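Unknown function protein VPA0580 (Vibrio parahaemolyticus, PDB 2QHQ) is of unknown function but belongs to the HopJ type III effector family, so it may act as a secreted effector. Local coordinates at residues A46-G51 and H101-N106. Residues are numbered along the deposited sequence; the frame is centred on the assembly and turned at random.
Sequences AAFTNG and HQNIRN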
loop_
_atom_site.group_PDB
_atom_site.type_symbol
_atom_site.label_atom_id
_atom_site.label_comp_id
_atom_site.label_asym_id
_atom_site.label_seq_id
_atom_site.Cartn_x
_atom_site.Cartn_y
_atom_site.Cartn_z
ATOM N N ALA B 46 -7.150 3.858 14.169
ATOM C CA ALA B 46 -5.876 4.542 13.896
ATOM C C ALA B 46 -6.152 5.934 13.398
ATOM O O ALA B 46 -7.025 6.133 12.537
ATOM C CB ALA B 46 -5.076 3.771 12.844
ATOM N N ALA B 47 -5.385 6.902 13.913
ATOM C CA ALA B 47 -5.437 8.264 13.368
ATOM C C ALA B 47 -4.756 8.282 12.009
ATOM O O ALA B 47 -3.755 7.585 11.797
ATOM C CB ALA B 47 -4.739 9.252 14.318
ATOM N N PHE B 48 -5.311 9.056 11.079
ATOM C CA PHE B 48 -4.649 9.244 9.780
ATOM C C PHE B 48 -4.983 10.579 9.160
ATOM O O PHE B 48 -6.091 11.084 9.333
ATOM C CB PHE B 48 -4.953 8.089 8.804
ATOM C CG PHE B 48 -6.349 8.104 8.195
ATOM C CD1 PHE B 48 -6.540 8.469 6.853
ATOM C CD2 PHE B 48 -7.456 7.674 8.942
ATOM C CE1 PHE B 48 -7.834 8.435 6.266
ATOM C CE2 PHE B 48 -8.745 7.622 8.373
ATOM C CZ PHE B 48 -8.930 8.003 7.029
ATOM N N THR B 49 -3.999 11.141 8.459
ATOM C CA THR B 49 -4.226 12.365 7.707
ATOM C C THR B 49 -4.469 11.990 6.261
ATOM O O THR B 49 -4.022 10.944 5.794
ATOM C CB THR B 49 -3.056 13.351 7.811
ATOM O OG1 THR B 49 -1.819 12.644 7.641
ATOM C CG2 THR B 49 -3.073 14.042 9.171
ATOM N N ASN B 50 -5.227 12.837 5.584
ATOM C CA ASN B 50 -5.657 12.558 4.231
ATOM C C ASN B 50 -5.752 13.905 3.519
ATOM O O ASN B 50 -6.808 14.539 3.486
ATOM C CB ASN B 50 -6.996 11.826 4.284
ATOM C CG ASN B 50 -7.575 11.516 2.901
ATOM O OD1 ASN B 50 -6.924 11.694 1.855
ATOM N ND2 ASN B 50 -8.831 11.057 2.897
ATOM N N GLY B 51 -4.611 14.359 3.005
ATOM C CA GLY B 51 -4.497 15.680 2.380
ATOM C C GLY B 51 -4.860 16.755 3.388
ATOM O O GLY B 51 -4.200 16.891 4.416
ATOM N N HIS B 101 -18.664 12.759 2.890
ATOM C CA HIS B 101 -17.522 11.876 2.579
ATOM C C HIS B 101 -16.238 12.662 2.312
ATOM O O HIS B 101 -15.608 12.520 1.252
ATOM C CB HIS B 101 -17.857 10.979 1.375
ATOM C CG HIS B 101 -19.220 10.370 1.446
ATOM N ND1 HIS B 101 -19.536 9.369 2.335
ATOM C CD2 HIS B 101 -20.354 10.632 0.752
ATOM C CE1 HIS B 101 -20.813 9.052 2.203
ATOM N NE2 HIS B 101 -21.332 9.802 1.245
ATOM N N GLN B 102 -15.842 13.491 3.275
ATOM C CA GLN B 102 -14.650 14.318 3.118
ATOM C C GLN B 102 -13.401 13.502 2.814
ATOM O O GLN B 102 -12.505 13.968 2.110
ATOM C CB GLN B 102 -14.418 15.203 4.355
ATOM C CG GLN B 102 -15.237 16.509 4.356
ATOM C CD GLN B 102 -14.992 17.379 3.116
ATOM O OE1 GLN B 102 -13.845 17.650 2.735
ATOM N NE2 GLN B 102 -16.074 17.826 2.487
ATOM N N ASN B 103 -13.317 12.288 3.351
ATOM C CA ASN B 103 -12.157 11.462 3.018
ATOM C C ASN B 103 -12.091 11.063 1.547
ATOM O O ASN B 103 -11.028 11.068 0.963
ATOM C CB ASN B 103 -12.050 10.260 3.938
ATOM C CG ASN B 103 -11.499 10.639 5.290
ATOM O OD1 ASN B 103 -10.321 10.931 5.414
ATOM N ND2 ASN B 103 -12.356 10.633 6.315
ATOM N N ILE B 104 -13.229 10.712 0.957
ATOM C CA ILE B 104 -13.255 10.429 -0.486
ATOM C C ILE B 104 -12.868 11.674 -1.279
ATOM O O ILE B 104 -12.022 11.608 -2.171
ATOM C CB ILE B 104 -14.655 9.937 -0.965
ATOM C CG1 ILE B 104 -15.035 8.638 -0.249
ATOM C CG2 ILE B 104 -14.665 9.723 -2.476
ATOM C CD1 ILE B 104 -16.487 8.130 -0.606
ATOM N N ARG B 105 -13.471 12.815 -0.931
ATOM C CA ARG B 105 -13.241 14.051 -1.680
ATOM C C ARG B 105 -11.788 14.514 -1.582
ATOM O O ARG B 105 -11.240 14.956 -2.562
ATOM C CB ARG B 105 -14.210 15.147 -1.246
ATOM C CG ARG B 105 -15.668 14.806 -1.544
ATOM C CD ARG B 105 -16.630 15.870 -1.012
ATOM N NE ARG B 105 -18.012 15.443 -1.272
ATOM C CZ ARG B 105 -18.662 15.615 -2.424
ATOM N NH1 ARG B 105 -18.087 16.221 -3.476
ATOM N NH2 ARG B 105 -19.902 15.166 -2.529
ATOM N N ASN B 106 -11.170 14.341 -0.419
ATOM C CA ASN B 106 -9.767 14.691 -0.243
ATOM C C ASN B 106 -8.843 13.753 -0.981
ATOM O O ASN B 106 -7.882 14.183 -1.596
ATOM C CB ASN B 106 -9.377 14.783 1.234
ATOM C CG ASN B 106 -9.613 16.176 1.807
ATOM O OD1 ASN B 106 -8.781 17.086 1.647
ATOM N ND2 ASN B 106 -10.753 16.361 2.440
#
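N50 and N103 join the middle strand of a three-stranded antiparallel sheet, 48-50, to the first turn of helix 102-110 in this HopJ-family fold. The axes of strand 48-50 and helix 102-106 approach to 9.5 Å at 52°, and the backbones come nearest where the strand ends, G51 CA lying 6.0 Å from N106 CA. G51 has a positive phi as the chain turns toward strand 53-55. The link itself is an asparagine pair. N50 extends from the strand with CG anti to its own N (chi1 178°), which carries the amide across to the helix, where ND2 serves two acceptors of one residue. Its bond to N103 OD1 is 2.9 Å long, almost straight, and lies in both amide planes on a lone pair; the two amides are nearly coplanar. The second, from N50 ND2 to N103 O, is more bent and tilted from the N50 amide plane. Together they fix the rotation of the buried N50 amide. N103 OD1 also accepts from N55 ND2 of the neighbouring strand, so the helix is tied to two strands through one oxygen. The F48 ring, which meets F117 of strand 115-117, brings CZ to 3.6 Å from N103 OD1, approaching it obliquely. Further along the helix, N106 CB packs 3.4 Å from N50 O, while N106 OD1 accepts from N52 N in the turn between strands. The N106 amide folds back on its own helix: ND2 bonds to Q102 O at 3.0 Å, reaching it from the opposite face to N106 N.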